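Local atomic coordinates of putative polyphosphate kinase 2 family protein (Arthrobacter aurescens, PDB entry 3RHF), a protein that probably acts as a polyphosphate kinase of the PPK2 family, moving phosphate between polyphosphate and nucleotides on a P-loop-type alpha/beta/alpha core. Residues 281-284 with 285-289; 172-175 with 176-179; 47-50 with 51-55; 121-124 with 125-129; 250-253 with 254-258. All blocks are in the same frame, centred on the assembly; numbering follows the deposited sequence.

Contact 1 (281-284 with 285-289); sequences AERA and LVVES
Arg283 and Val287, one turn apart on the C-terminal helix 279-287, meet through the end of one and a methyl of the other: Arg283 NH1 lies 3.7 Å from Val287 CG2. The arginine runs extended from CG to NE, with CG anti to the backbone N (chi1 -170°), and this sends the guanidinium outward from the helix, with only NH1 turned toward the valine methyl. The same methyl, Val287 CG2, also sits 3.3 Å from Arg283 O. On the next face Val286 CG2, beside its own backbone N, presses to 3.2 Å from Glu282 O.

Beneath these contacts run four successive i to i+4 bonds, from Leu285 N to Ala281 O (3.0 Å) through to Glu288 N to Ala284 O (2.9 Å), the last of them the most bent at 145°. At the front of the segment Asp278 OD2 accepts a bond from Ala281 N.

Glu282 makes a salt bridge to Arg212 and a hydrogen bond to Tyr210 of the second subunit, and Arg283 a salt bridge to Asp202 of that subunit. Helix 279-287 is thus joined to the partner chain by charge pairs, which would probably largely neutralise both side chains.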
# COMPACT_ATOMS: atom_id res chain seq x y z
N ALA A 281 0.50 36.45 -2.29
CA ALA A 281 1.47 36.90 -3.28
C ALA A 281 1.70 35.79 -4.27
O ALA A 281 1.75 36.00 -5.51
CB ALA A 281 2.76 37.36 -2.64
N GLU A 282 1.79 34.58 -3.76
CA GLU A 282 2.07 33.45 -4.63
C GLU A 282 0.89 33.19 -5.58
O GLU A 282 1.05 32.85 -6.78
CB GLU A 282 2.40 32.24 -3.77
CG GLU A 282 2.97 31.10 -4.59
CD GLU A 282 4.41 31.28 -4.85
OE1 GLU A 282 5.03 32.17 -4.19
OE2 GLU A 282 4.89 30.53 -5.72
N ARG A 283 -0.32 33.41 -5.07
CA ARG A 283 -1.53 33.31 -5.90
C ARG A 283 -1.48 34.29 -7.04
O ARG A 283 -1.84 33.96 -8.16
CB ARG A 283 -2.80 33.51 -5.07
CG ARG A 283 -4.12 33.19 -5.79
CD ARG A 283 -5.37 33.56 -4.92
NE ARG A 283 -6.59 32.95 -5.44
CZ ARG A 283 -7.17 33.28 -6.60
NH1 ARG A 283 -6.67 34.24 -7.38
NH2 ARG A 283 -8.26 32.62 -6.98
N ALA A 284 -1.02 35.51 -6.79
CA ALA A 284 -0.94 36.46 -7.87
C ALA A 284 0.11 36.03 -8.92
O ALA A 284 -0.10 36.16 -10.14
CB ALA A 284 -0.60 37.87 -7.30
N LEU A 285 1.24 35.52 -8.44
CA LEU A 285 2.27 35.07 -9.33
C LEU A 285 1.75 33.95 -10.25
O LEU A 285 2.02 33.92 -11.45
CB LEU A 285 3.45 34.54 -8.52
CG LEU A 285 4.70 34.21 -9.30
CD1 LEU A 285 5.07 35.45 -10.08
CD2 LEU A 285 5.90 33.62 -8.39
N VAL A 286 0.99 33.04 -9.68
CA VAL A 286 0.42 32.00 -10.50
C VAL A 286 -0.57 32.60 -11.47
O VAL A 286 -0.57 32.27 -12.62
CB VAL A 286 -0.26 30.89 -9.61
CG1 VAL A 286 -0.98 29.83 -10.49
CG2 VAL A 286 0.80 30.26 -8.66
N VAL A 287 -1.39 33.52 -11.01
CA VAL A 287 -2.42 34.05 -11.87
C VAL A 287 -1.77 34.78 -13.01
O VAL A 287 -2.35 34.85 -14.05
CB VAL A 287 -3.46 34.94 -11.09
CG1 VAL A 287 -4.24 35.87 -12.05
CG2 VAL A 287 -4.38 34.11 -10.29
N GLU A 288 -0.56 35.29 -12.87
CA GLU A 288 0.16 35.86 -14.03
C GLU A 288 1.03 34.87 -14.78
O GLU A 288 1.64 35.28 -15.76
CB GLU A 288 1.06 37.00 -13.59
CG GLU A 288 0.35 38.06 -12.78
CD GLU A 288 1.17 39.33 -12.61
OE1 GLU A 288 2.43 39.33 -12.88
OE2 GLU A 288 0.52 40.33 -12.19
N SER A 289 1.11 33.60 -14.32
CA SER A 289 1.98 32.57 -14.92
C SER A 289 1.52 32.08 -16.32
O SER A 289 0.30 32.01 -16.62
CB SER A 289 2.05 31.40 -14.01

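Contact 2 (172-175 with 176-179); sequences SRLT and EQGT
Leu174 O receives Thr179 N at 3.0 Å, and Thr175 O receives Gly178 N at 3.1 Å; these two bonds back into the last turn, with Gly178 at positive phi, make a Schellman motif that ends helix 157-176. The two are differently made. Thr179 N is tilted 30° from the plane of the Leu174 carbonyl, whereas Gly178 N stands well above that of Thr175, 64° out of it. Before the turn, ordinary helical bonds run from Glu176 N to Ser172 O and from Gln177 N to Arg173 O. After it, Thr175 CA points a nearly straight C-H at Thr179 O, 3.2 Å away.

Gln177 folds back along the turn, its CG anti to the carbonyl carbon (chi1 -68°). This lays the start of the side chain against the helix, with Gln177 CG 3.2 Å from Arg173 O, and brings Gln177 OE1 to 3.8 Å from Leu174 CD2, the leucine and the amide chain crossing at a slant. Leu174 CB meets Thr179 CB at 3.9 Å.

Farther out, Leu174 packs on Leu77 and Ile181 of the sheet, Thr175 OG1 bonds to Glu171 O, and Arg173 forms salt bridges with Asp169 and Glu126. At its positive phi Gly178, having no side chain, avoids a clash with the carbonyl O of Gln177, and the chain can reverse here. The carbonyls of Leu174 and Thr175 thereby find donors although the helix has stopped, and the chain passes straight into strand 179-187.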
# COMPACT_ATOMS: atom_id res chain seq x y z
N SER A 172 9.43 1.96 24.89
CA SER A 172 9.60 3.19 25.62
C SER A 172 10.51 4.18 24.86
O SER A 172 10.28 5.39 24.86
CB SER A 172 10.13 2.87 27.03
OG SER A 172 10.58 4.05 27.64
N ARG A 173 11.52 3.68 24.16
CA ARG A 173 12.38 4.57 23.40
C ARG A 173 11.58 5.15 22.24
O ARG A 173 11.66 6.36 21.96
CB ARG A 173 13.64 3.84 22.92
CG ARG A 173 14.81 3.91 23.93
CD ARG A 173 15.64 2.58 24.10
NE ARG A 173 15.91 1.98 22.80
CZ ARG A 173 15.94 0.69 22.53
NH1 ARG A 173 15.75 -0.21 23.46
NH2 ARG A 173 16.17 0.31 21.27
N LEU A 174 10.80 4.30 21.58
CA LEU A 174 10.04 4.75 20.41
C LEU A 174 9.02 5.82 20.77
O LEU A 174 8.85 6.79 20.04
CB LEU A 174 9.32 3.62 19.72
CG LEU A 174 10.14 2.59 18.96
CD1 LEU A 174 9.11 1.69 18.26
CD2 LEU A 174 11.16 3.17 17.96
N THR A 175 8.36 5.62 21.89
CA THR A 175 7.35 6.54 22.38
C THR A 175 7.98 7.89 22.72
O THR A 175 7.47 8.91 22.38
CB THR A 175 6.65 5.96 23.60
OG1 THR A 175 5.99 4.76 23.22
CG2 THR A 175 5.63 6.92 24.12
N GLU A 176 9.12 7.87 23.35
CA GLU A 176 9.84 9.09 23.65
C GLU A 176 10.29 9.83 22.39
O GLU A 176 10.24 11.02 22.33
CB GLU A 176 11.02 8.69 24.53
CG GLU A 176 12.07 9.71 24.75
CD GLU A 176 13.03 9.26 25.88
OE1 GLU A 176 13.31 10.11 26.78
OE2 GLU A 176 13.45 8.06 25.86
N GLN A 177 10.68 9.09 21.36
CA GLN A 177 11.07 9.67 20.08
C GLN A 177 9.86 10.20 19.24
O GLN A 177 10.02 10.65 18.11
CB GLN A 177 11.88 8.62 19.29
CG GLN A 177 13.28 8.27 19.89
CD GLN A 177 13.82 6.86 19.54
OE1 GLN A 177 13.37 6.21 18.60
NE2 GLN A 177 14.79 6.38 20.33
N GLY A 178 8.63 10.15 19.77
CA GLY A 178 7.46 10.58 18.96
C GLY A 178 6.42 9.55 18.49
O GLY A 178 5.33 9.94 18.08
N THR A 179 6.73 8.27 18.61
CA THR A 179 5.88 7.21 18.11
C THR A 179 4.74 6.91 19.04
O THR A 179 4.97 6.66 20.19
CB THR A 179 6.68 5.94 17.98
OG1 THR A 179 7.80 6.21 17.13
CG2 THR A 179 5.84 4.84 17.36

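Contact 3 (47-50 with 51-55); sequences KALL and AAQDA
Gln53 passes its amide across Leu49 at a slant, one turn back on helix 43-69: Gln53 CD lies 3.8 Å from Leu49 CG and Gln53 NE2 3.8 Å from Leu49 CD2. The glutamine turns CG anti to its carbonyl carbon (chi1 -79°) and then runs extended, so the chain heads back down the helix; Gln53 OE1 comes to 3.6 Å from Leu50 CD1, this pair crossing at about a right angle.

Below the side chains the helical bonding is uneven. Gln53 N to Leu49 O is short and fairly straight (2.8 Å, 161°), and Asp54 N bonds to Leu50 O, but Ala52 N reaches Ala48 O only weakly at 3.5 Å.

Asp54 OD1 is also 2.9 Å from Leu50 O, two acceptors facing each other. The carboxylate oxygen has a donor in Gln258 NE2, on helix 250-266, while Gln53 NE2 bonds to Gln259 OE1 and Ile255 O. Leu49 packs on Glu11, Phe12 and Tyr39.

Amide and carboxylate hydrogen bonds thus tie helix 43-69 to helix 250-266 alongside packing contacts, and the Gln258 donor on Asp54 OD1 probably offsets part of the repulsion between that oxygen and Leu50 O.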
# COMPACT_ATOMS: atom_id res chain seq x y z
N LYS A 47 -20.21 -2.46 8.26
CA LYS A 47 -19.75 -2.20 6.91
C LYS A 47 -19.93 -0.75 6.57
O LYS A 47 -19.12 -0.19 5.90
CB LYS A 47 -20.45 -3.07 5.86
CG LYS A 47 -20.04 -4.52 5.99
CD LYS A 47 -20.21 -5.31 4.64
CE LYS A 47 -19.60 -6.81 4.67
NZ LYS A 47 -18.38 -7.15 5.55
N ALA A 48 -20.98 -0.13 7.04
CA ALA A 48 -21.17 1.27 6.74
C ALA A 48 -20.24 2.15 7.58
O ALA A 48 -19.78 3.17 7.09
CB ALA A 48 -22.66 1.68 6.87
N LEU A 49 -19.94 1.77 8.81
CA LEU A 49 -18.93 2.49 9.58
C LEU A 49 -17.57 2.37 8.95
O LEU A 49 -16.84 3.32 8.92
CB LEU A 49 -18.86 2.00 11.03
CG LEU A 49 -17.82 2.66 11.96
CD1 LEU A 49 -18.06 4.17 12.18
CD2 LEU A 49 -17.80 1.94 13.23
N LEU A 50 -17.23 1.20 8.45
CA LEU A 50 -15.94 0.98 7.87
C LEU A 50 -15.66 1.98 6.76
O LEU A 50 -14.54 2.44 6.64
CB LEU A 50 -15.85 -0.41 7.29
CG LEU A 50 -14.41 -0.86 7.00
CD1 LEU A 50 -13.47 -0.68 8.25
CD2 LEU A 50 -14.38 -2.29 6.52
N ALA A 51 -16.65 2.30 5.94
CA ALA A 51 -16.41 3.14 4.76
C ALA A 51 -16.23 4.58 5.22
O ALA A 51 -15.52 5.36 4.59
CB ALA A 51 -17.60 3.04 3.76
N ALA A 52 -16.86 4.93 6.34
CA ALA A 52 -16.73 6.26 6.87
C ALA A 52 -15.35 6.38 7.54
O ALA A 52 -14.68 7.43 7.47
CB ALA A 52 -17.85 6.53 7.83
N GLN A 53 -14.96 5.31 8.23
CA GLN A 53 -13.67 5.24 8.92
C GLN A 53 -12.56 5.47 7.92
O GLN A 53 -11.62 6.17 8.24
CB GLN A 53 -13.50 3.90 9.61
CG GLN A 53 -14.24 3.83 10.92
CD GLN A 53 -14.00 2.56 11.64
OE1 GLN A 53 -13.74 1.54 11.01
NE2 GLN A 53 -14.06 2.59 13.00
N ASP A 54 -12.70 4.90 6.71
CA ASP A 54 -11.68 4.96 5.67
C ASP A 54 -11.38 6.42 5.30
O ASP A 54 -10.23 6.77 5.18
CB ASP A 54 -12.13 4.22 4.40
CG ASP A 54 -12.24 2.71 4.59
OD1 ASP A 54 -11.86 2.20 5.67
OD2 ASP A 54 -12.75 2.00 3.66
N ALA A 55 -12.44 7.21 5.06
CA ALA A 55 -12.32 8.61 4.75
C ALA A 55 -11.70 9.36 5.91
O ALA A 55 -10.80 10.18 5.72
CB ALA A 55 -13.67 9.22 4.41

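Contact 4 (121-124 with 125-129); sequences FLWR and IEKQV
The ring contact is between Trp123 and Lys127. Lys127 CD lies over one face of the indole, offset toward its rim, and Lys127 NZ comes to 3.6 Å from Trp123 CH2. With CG anti to the backbone N (chi1 174°), the indole swings forward along the helix to the lysine, whose own chain bends at chi2 and chi3 to follow it.

Apolar contacts are looser. Leu122 CD2 is 4.4 Å from Ile125 CG1, and Ile125 CD1 reaches 4.0 Å from Arg124 CG. Arg124 holds CG in the crowded position between backbone N and carbonyl carbon (chi1 66°), which brings Arg124 CG to 3.3 Å from Ile125 N.

Backbone bonds tie the short helix together: Glu126 N to Leu122 O (3.0 Å) is almost straight at 176°, and Lys127 N bonds to Trp123 O at 3.3 Å. Ile125 N shares Leu122 O, weakly. A type I turn from Glu126 to Val129 then leads the chain away.

Charged ends find partners elsewhere: Arg124 with Glu116 and the carbonyl of Lys110, Glu126 with Arg173. The short helix 123-126 is thereby fitted between several elements. Trp123 stacks with His119 and packs against helix 114-117, Ile125 and Gln128 rest on Phe138 of strand 135-139, and Phe121, Glu126 and Val129 lean on helix 157-176.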
# COMPACT_ATOMS: atom_id res chain seq x y z
N PHE A 121 17.48 -9.81 18.86
CA PHE A 121 16.21 -10.03 18.19
C PHE A 121 15.53 -8.74 17.78
O PHE A 121 14.84 -8.75 16.79
CB PHE A 121 15.28 -10.89 19.03
CG PHE A 121 14.61 -10.17 20.14
CD1 PHE A 121 13.29 -9.81 20.05
CD2 PHE A 121 15.30 -9.85 21.30
CE1 PHE A 121 12.67 -9.12 21.11
CE2 PHE A 121 14.69 -9.19 22.34
CZ PHE A 121 13.38 -8.83 22.25
N LEU A 122 15.79 -7.64 18.49
CA LEU A 122 15.31 -6.31 18.08
C LEU A 122 16.04 -5.61 16.93
O LEU A 122 15.56 -4.59 16.44
CB LEU A 122 15.31 -5.37 19.28
CG LEU A 122 14.38 -5.84 20.39
CD1 LEU A 122 14.59 -4.88 21.56
CD2 LEU A 122 12.91 -5.91 19.92
N TRP A 123 17.16 -6.12 16.48
CA TRP A 123 17.91 -5.38 15.48
C TRP A 123 17.04 -5.24 14.24
O TRP A 123 16.86 -4.14 13.73
CB TRP A 123 19.22 -6.08 15.18
CG TRP A 123 20.06 -5.51 14.07
CD1 TRP A 123 20.90 -4.44 14.15
CD2 TRP A 123 20.20 -6.02 12.74
NE1 TRP A 123 21.51 -4.22 12.93
CE2 TRP A 123 21.10 -5.18 12.06
CE3 TRP A 123 19.63 -7.09 12.06
CZ2 TRP A 123 21.48 -5.40 10.75
CZ3 TRP A 123 19.99 -7.31 10.74
CH2 TRP A 123 20.90 -6.46 10.10
N ARG A 124 16.44 -6.33 13.77
CA ARG A 124 15.66 -6.26 12.53
C ARG A 124 14.39 -5.44 12.66
O ARG A 124 13.91 -4.91 11.67
CB ARG A 124 15.34 -7.65 12.01
CG ARG A 124 14.42 -8.46 12.90
CD ARG A 124 14.12 -9.76 12.23
NE ARG A 124 13.03 -10.51 12.81
CZ ARG A 124 12.27 -11.36 12.11
NH1 ARG A 124 12.46 -11.56 10.78
NH2 ARG A 124 11.29 -12.00 12.72
N ILE A 125 13.90 -5.31 13.88
CA ILE A 125 12.70 -4.58 14.12
C ILE A 125 12.94 -3.08 14.12
O ILE A 125 12.16 -2.32 13.50
CB ILE A 125 12.05 -4.96 15.45
CG1 ILE A 125 11.98 -6.48 15.67
CG2 ILE A 125 10.61 -4.38 15.48
CD1 ILE A 125 11.09 -7.23 14.64
N GLU A 126 14.00 -2.66 14.83
CA GLU A 126 14.44 -1.27 14.89
C GLU A 126 14.73 -0.70 13.52
O GLU A 126 14.45 0.47 13.29
CB GLU A 126 15.73 -1.07 15.71
CG GLU A 126 15.63 -1.53 17.18
CD GLU A 126 16.10 -0.46 18.19
OE1 GLU A 126 15.77 0.76 17.99
OE2 GLU A 126 16.78 -0.86 19.17
N LYS A 127 15.28 -1.50 12.62
CA LYS A 127 15.49 -1.01 11.29
C LYS A 127 14.21 -0.49 10.68
O LYS A 127 14.28 0.40 9.87
CB LYS A 127 16.02 -2.08 10.36
CG LYS A 127 17.29 -2.67 10.84
CD LYS A 127 18.22 -3.06 9.67
CE LYS A 127 17.62 -4.03 8.64
NZ LYS A 127 18.76 -4.62 7.85
N GLN A 128 13.07 -1.08 11.01
CA GLN A 128 11.83 -0.82 10.27
C GLN A 128 10.88 0.14 10.94
O GLN A 128 9.86 0.36 10.40
CB GLN A 128 11.08 -2.13 10.01
CG GLN A 128 11.96 -3.21 9.41
CD GLN A 128 12.47 -2.86 8.02
OE1 GLN A 128 11.73 -2.32 7.19
NE2 GLN A 128 13.74 -3.17 7.75
N VAL A 129 11.21 0.71 12.09
CA VAL A 129 10.33 1.62 12.77
C VAL A 129 9.99 2.83 11.91
O VAL A 129 10.80 3.28 11.12
CB VAL A 129 10.92 2.04 14.11
CG1 VAL A 129 11.18 0.84 14.96
CG2 VAL A 129 12.25 2.86 13.93

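Contact 5 (250-253 with 254-258); sequences KWYA and RIAVQ. With FLC (citrate anion), chain G.
Arg254 sets CG anti to its carbonyl carbon (chi1 -70°) and extends to NE, which lays its guanidinium back over the first turn of helix 250-266, where Lys250 CB covers one face, 3.6 Å from Arg254 NH2. Trp251 instead has CG between backbone N and carbonyl carbon (chi1 67°), and its indole lies side by side with Ile255, Trp251 CZ3 to Ile255 CD1 at 3.9 Å.

A citrate, probably from the crystallisation liquor, occupies the helix start. Arg254 NH1 gives it two bonds. One, to the citrate hydroxyl OHB, spans 2.9 Å from Arg254 NH1, with OHB near the guanidinium plane at the edge; the other joins Arg254 NH1 to the citrate carboxylate oxygen OB1 at 3.1 Å. Trp251 N donates to citrate OG2 at 2.9 Å, and that same oxygen lies at the edge of the indole, close to its plane. Lys47 NZ also bonds to the ligand. Basic side chains and an amide of the first turn thus grip one anion, and the helix dipole would probably add to the pull.

On the inner side Ala256 CB makes a CH-pi contact over a face of Tyr252, 4.1 Å from the ring centroid. Tyr252 CD1 meets Ile255 CG1 at 4.2 Å, these two side chains crossing nearly at right angles.

Tyr252 OH bonds to Pro37 O, and the Tyr252 and Ala256 side chains rest on Val245 of edge strand 242-246. Ala253 and Val257 pack on Ile91 of helix 88-98, while Arg254 and Gln258 face helix 43-69.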
# COMPACT_ATOMS: atom_id res chain seq x y z
N LYS A 250 -15.09 -11.02 11.24
CA LYS A 250 -14.11 -10.20 10.54
C LYS A 250 -14.52 -8.73 10.51
O LYS A 250 -13.71 -7.84 10.74
CB LYS A 250 -13.85 -10.72 9.13
CG LYS A 250 -13.07 -12.09 9.03
CD LYS A 250 -12.78 -12.43 7.53
CE LYS A 250 -12.32 -13.89 7.20
NZ LYS A 250 -13.39 -14.70 6.49
N TRP A 251 -15.80 -8.47 10.25
CA TRP A 251 -16.30 -7.11 10.14
C TRP A 251 -16.05 -6.36 11.40
O TRP A 251 -15.77 -5.17 11.34
CB TRP A 251 -17.80 -7.06 9.77
CG TRP A 251 -18.73 -7.59 10.84
CD1 TRP A 251 -19.20 -8.88 10.96
CD2 TRP A 251 -19.31 -6.85 11.92
NE1 TRP A 251 -20.01 -8.97 12.07
CE2 TRP A 251 -20.09 -7.75 12.67
CE3 TRP A 251 -19.22 -5.54 12.34
CZ2 TRP A 251 -20.77 -7.36 13.80
CZ3 TRP A 251 -19.91 -5.14 13.44
CH2 TRP A 251 -20.68 -6.04 14.16
N TYR A 252 -16.17 -7.01 12.55
CA TYR A 252 -15.97 -6.26 13.81
C TYR A 252 -14.50 -5.90 14.05
O TYR A 252 -14.17 -4.77 14.45
CB TYR A 252 -16.49 -6.99 15.03
CG TYR A 252 -16.05 -6.28 16.31
CD1 TYR A 252 -16.58 -5.08 16.66
CD2 TYR A 252 -15.06 -6.81 17.11
CE1 TYR A 252 -16.19 -4.42 17.80
CE2 TYR A 252 -14.65 -6.17 18.23
CZ TYR A 252 -15.21 -4.97 18.59
OH TYR A 252 -14.80 -4.32 19.73
N ALA A 253 -13.64 -6.89 13.84
CA ALA A 253 -12.20 -6.66 13.97
C ALA A 253 -11.75 -5.52 13.05
O ALA A 253 -10.97 -4.69 13.46
CB ALA A 253 -11.42 -7.92 13.68
N ARG A 254 -12.26 -5.47 11.83
CA ARG A 254 -11.87 -4.39 10.97
C ARG A 254 -12.19 -3.03 11.56
O ARG A 254 -11.34 -2.13 11.49
CB ARG A 254 -12.54 -4.49 9.62
CG ARG A 254 -12.06 -5.62 8.78
CD ARG A 254 -12.89 -5.76 7.54
NE ARG A 254 -12.63 -7.07 6.92
CZ ARG A 254 -13.56 -7.95 6.52
NH1 ARG A 254 -14.87 -7.72 6.59
NH2 ARG A 254 -13.16 -9.08 5.97
N ILE A 255 -13.41 -2.83 12.07
CA ILE A 255 -13.77 -1.53 12.61
C ILE A 255 -13.15 -1.26 13.97
O ILE A 255 -13.04 -0.12 14.39
CB ILE A 255 -15.27 -1.31 12.70
CG1 ILE A 255 -15.96 -2.41 13.54
CG2 ILE A 255 -15.84 -1.18 11.32
CD1 ILE A 255 -17.45 -2.14 13.80
N ALA A 256 -12.72 -2.31 14.67
CA ALA A 256 -12.14 -2.10 16.00
C ALA A 256 -10.68 -1.66 15.80
O ALA A 256 -10.21 -0.71 16.44
CB ALA A 256 -12.25 -3.38 16.88
N VAL A 257 -10.01 -2.31 14.86
CA VAL A 257 -8.66 -1.91 14.53
C VAL A 257 -8.70 -0.51 13.99
O VAL A 257 -7.98 0.38 14.49
CB VAL A 257 -7.94 -2.88 13.59
CG1 VAL A 257 -6.61 -2.28 13.20
CG2 VAL A 257 -7.64 -4.21 14.31
N GLN A 258 -9.59 -0.25 13.04
CA GLN A 258 -9.62 1.12 12.51
C GLN A 258 -9.92 2.19 13.53
O GLN A 258 -9.29 3.25 13.51
CB GLN A 258 -10.46 1.28 11.21
CG GLN A 258 -9.50 1.16 10.04
CD GLN A 258 -10.11 1.26 8.67
OE1 GLN A 258 -9.86 0.40 7.82
NE2 GLN A 258 -10.85 2.35 8.41
CAC FLC G . -19.07 -10.47 4.30
CA FLC G . -18.85 -10.73 5.81
CB FLC G . -17.36 -10.80 6.29
CBC FLC G . -16.38 -10.84 5.13
CG FLC G . -17.11 -12.02 7.26
CGC FLC G . -17.45 -11.77 8.74
OA1 FLC G . -19.88 -9.60 3.86
OA2 FLC G . -18.40 -11.20 3.51
OB1 FLC G . -16.08 -9.79 4.55
OB2 FLC G . -15.88 -11.92 4.75
OG1 FLC G . -17.62 -12.73 9.52
OG2 FLC G . -17.52 -10.59 9.14
OHB FLC G . -17.07 -9.56 6.98

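In the fold
Along the chain the order is contact 3, contact 4, contact 2, contact 5, contact 1. The first four belong to the PPK2 core, helices about a five-stranded parallel sheet. Contacts 3 and 5, with centres about 10 Å apart, join helices 43-69 and 250-266; Lys47 and Arg254 share the citrate. Contacts 2 and 4, about 14 Å between centres, are tied by the Arg173-Glu126 salt bridge and by Leu174 against Val129; contact 5 lies on the opposite side of the chain's centre from both. Contact 1 stands apart, centres 39 to 47 Å from the others, on a C-terminal helix that reaches out to the second subunit.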